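Local coordinates for a novel designed pore protein (Synthetic construct, PDB 6TMS) that probably forms a pore, being designed as a helical hairpin that assembles from six chains, at residues L12-E16 with L59-I63. Sequence-based numbering, arbitrary orientation.
Sequences LEEAE and LIIAI
The carboxylate of Glu-16, the flat group of this contact, presents one of its faces to Ile-63: CD1 of Ile-63 sits above the carboxylate plane, 4.1 Å from Glu-16 CD and 3.8 Å from OE2, rather than at an oxygen edge. The two side chains run at about a right angle. Glu-16 gets there by setting CG beside its backbone N (chi1 -87°) and extending fully beyond it, which lays its methylene stem over Leu-59. There CG of Glu-16 meets CD2 of Leu-59 at 3.4 Å, while Leu-59 CD1 reaches in to 3.7 Å from Glu-16 CA. One turn back, Leu-12 spreads its two methyls over Ala-62 and Ile-63: its CD1 faces the CB of Ala-62, and its CD2 lies 3.8 Å from the CA of Ile-63. Leu-12 CG approaches Ile-63 CG1 at 4.1 Å, the two side chains slanting across each other. Cutting Leu-12 back to an alanine is likely to strip Ala-62 of its one partner on 12-16, leave Ile-63 with Glu-16 alone, and open a gap between the helices. Segment axes 10.6 Å apart and antiparallel at 158° are those of the two arms of a helical hairpin, helix 2-32 returning as helix 39-68. Apolar side chains of neighbouring subunits also pack on Leu-12 and Ile-63, so the intrachain seam continues into the six-chain assembly. All the pairs described here meet through carbon or through a carboxylate resting on a methyl; cohesion across these turns therefore appears to come from apolar contact, with Glu-16 contributing chiefly its aliphatic stem and not its charge.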
ATOM      1  N   LEU F  12      -2.944  18.188   5.539  1.00 43.35           N
ATOM      2  CA  LEU F  12      -2.360  17.246   6.475  1.00 42.89           C
ATOM      3  C   LEU F  12      -3.179  17.172   7.763  1.00 39.10           C
ATOM      4  O   LEU F  12      -3.374  16.089   8.332  1.00 39.37           O
ATOM      5  CB  LEU F  12      -0.906  17.683   6.708  1.00 40.74           C
ATOM      6  CG  LEU F  12       0.295  16.698   6.730  1.00 38.76           C
ATOM      7  CD1 LEU F  12       0.131  15.439   5.847  1.00 39.84           C
ATOM      8  CD2 LEU F  12       1.625  17.398   6.349  1.00 39.18           C
ATOM      9  N   GLU F  13      -3.691  18.312   8.216  1.00 42.06           N
ATOM     10  CA  GLU F  13      -4.530  18.381   9.409  1.00 41.10           C
ATOM     11  C   GLU F  13      -5.937  17.831   9.157  1.00 41.89           C
ATOM     12  O   GLU F  13      -6.550  17.221  10.049  1.00 42.24           O
ATOM     13  CB  GLU F  13      -4.586  19.847   9.893  1.00 40.53           C
ATOM     14  CG  GLU F  13      -3.383  20.333  10.754  1.00 40.93           C
ATOM     15  CD  GLU F  13      -3.366  21.852  11.098  1.00 42.01           C
ATOM     16  OE1 GLU F  13      -2.378  22.494  10.695  1.00 42.35           O
ATOM     17  OE2 GLU F  13      -4.309  22.432  11.684  1.00 41.04           O
ATOM     18  N   GLU F  14      -6.457  18.019   7.949  1.00 40.93           N
ATOM     19  CA  GLU F  14      -7.758  17.471   7.587  1.00 41.55           C
ATOM     20  C   GLU F  14      -7.698  15.960   7.471  1.00 40.48           C
ATOM     21  O   GLU F  14      -8.634  15.229   7.863  1.00 44.48           O
ATOM     22  CB  GLU F  14      -8.138  18.141   6.265  1.00 38.68           C
ATOM     23  CG  GLU F  14      -9.136  17.460   5.345  1.00 36.44           C
ATOM     24  CD  GLU F  14      -8.506  16.580   4.254  1.00 37.42           C
ATOM     25  OE1 GLU F  14      -7.372  16.845   3.786  1.00 36.56           O
ATOM     26  OE2 GLU F  14      -9.200  15.634   3.827  1.00 36.43           O
ATOM     27  N   ALA F  15      -6.541  15.492   7.028  1.00 39.85           N
ATOM     28  CA  ALA F  15      -6.275  14.072   6.928  1.00 36.10           C
ATOM     29  C   ALA F  15      -6.206  13.437   8.301  1.00 37.07           C
ATOM     30  O   ALA F  15      -6.827  12.395   8.553  1.00 40.99           O
ATOM     31  CB  ALA F  15      -4.951  13.892   6.194  1.00 35.32           C
ATOM     32  N   GLU F  16      -5.487  14.088   9.220  1.00 37.74           N
ATOM     33  CA  GLU F  16      -5.443  13.611  10.593  1.00 40.00           C
ATOM     34  C   GLU F  16      -6.846  13.487  11.143  1.00 38.97           C
ATOM     35  O   GLU F  16      -7.207  12.474  11.782  1.00 46.76           O
ATOM     36  CB  GLU F  16      -4.609  14.569  11.445  1.00 38.59           C
ATOM     37  CG  GLU F  16      -3.117  14.298  11.462  1.00 37.48           C
ATOM     38  CD  GLU F  16      -2.352  15.275  12.352  1.00 41.94           C
ATOM     39  OE1 GLU F  16      -2.405  16.482  12.030  1.00 35.82           O
ATOM     40  OE2 GLU F  16      -1.697  14.858  13.343  1.00 42.55           O
ATOM     41  N   LEU F  59       0.593   9.014   7.246  1.00 21.78           N
ATOM     42  CA  LEU F  59       0.304  10.354   7.676  1.00 20.44           C
ATOM     43  C   LEU F  59       1.480  10.910   8.447  1.00 21.54           C
ATOM     44  O   LEU F  59       1.847  12.074   8.285  1.00 21.08           O
ATOM     45  CB  LEU F  59      -0.936  10.308   8.536  1.00 21.70           C
ATOM     46  CG  LEU F  59      -1.963  11.415   8.648  1.00 24.23           C
ATOM     47  CD1 LEU F  59      -2.998  10.936   9.673  1.00 27.67           C
ATOM     48  CD2 LEU F  59      -1.343  12.715   9.100  1.00 26.00           C
ATOM     49  N   ILE F  60       2.091  10.093   9.296  1.00 21.49           N
ATOM     50  CA  ILE F  60       3.230  10.611  10.031  1.00 21.77           C
ATOM     51  C   ILE F  60       4.377  10.897   9.082  1.00 22.77           C
ATOM     52  O   ILE F  60       5.126  11.854   9.276  1.00 21.85           O
ATOM     53  CB  ILE F  60       3.602   9.653  11.178  1.00 23.75           C
ATOM     54  CG1 ILE F  60       2.723   9.863  12.432  1.00 38.31           C
ATOM     55  CG2 ILE F  60       5.029   9.847  11.612  1.00 26.70           C
ATOM     56  CD1 ILE F  60       1.223  10.014  12.234  1.00 25.16           C
ATOM     57  N   ILE F  61       4.544  10.106   8.040  1.00 19.82           N
ATOM     58  CA  ILE F  61       5.607  10.429   7.108  1.00 19.97           C
ATOM     59  C   ILE F  61       5.305  11.732   6.404  1.00 20.24           C
ATOM     60  O   ILE F  61       6.199  12.537   6.154  1.00 23.16           O
ATOM     61  CB  ILE F  61       5.794   9.265   6.127  1.00 19.10           C
ATOM     62  CG1 ILE F  61       6.480   8.108   6.858  1.00 21.32           C
ATOM     63  CG2 ILE F  61       6.556   9.706   4.887  1.00 20.35           C
ATOM     64  CD1 ILE F  61       6.176   6.740   6.324  1.00 21.54           C
ATOM     65  N   ALA F  62       4.054  11.990   6.096  1.00 20.92           N
ATOM     66  CA  ALA F  62       3.790  13.264   5.461  1.00 22.23           C
ATOM     67  C   ALA F  62       4.054  14.403   6.433  1.00 22.26           C
ATOM     68  O   ALA F  62       4.701  15.396   6.086  1.00 30.26           O
ATOM     69  CB  ALA F  62       2.372  13.279   4.920  1.00 23.01           C
ATOM     70  N   ILE F  63       3.629  14.253   7.681  1.00 25.10           N
ATOM     71  CA  ILE F  63       3.887  15.310   8.644  1.00 26.89           C
ATOM     72  C   ILE F  63       5.385  15.575   8.704  1.00 27.61           C
ATOM     73  O   ILE F  63       5.844  16.721   8.687  1.00 29.50           O
ATOM     74  CB  ILE F  63       3.324  14.914  10.023  1.00 24.18           C
ATOM     75  CG1 ILE F  63       1.799  14.678   9.986  1.00 26.70           C
ATOM     76  CG2 ILE F  63       3.618  16.018  11.038  1.00 26.82           C
ATOM     77  CD1 ILE F  63       1.278  13.807  11.153  1.00 26.45           C
TER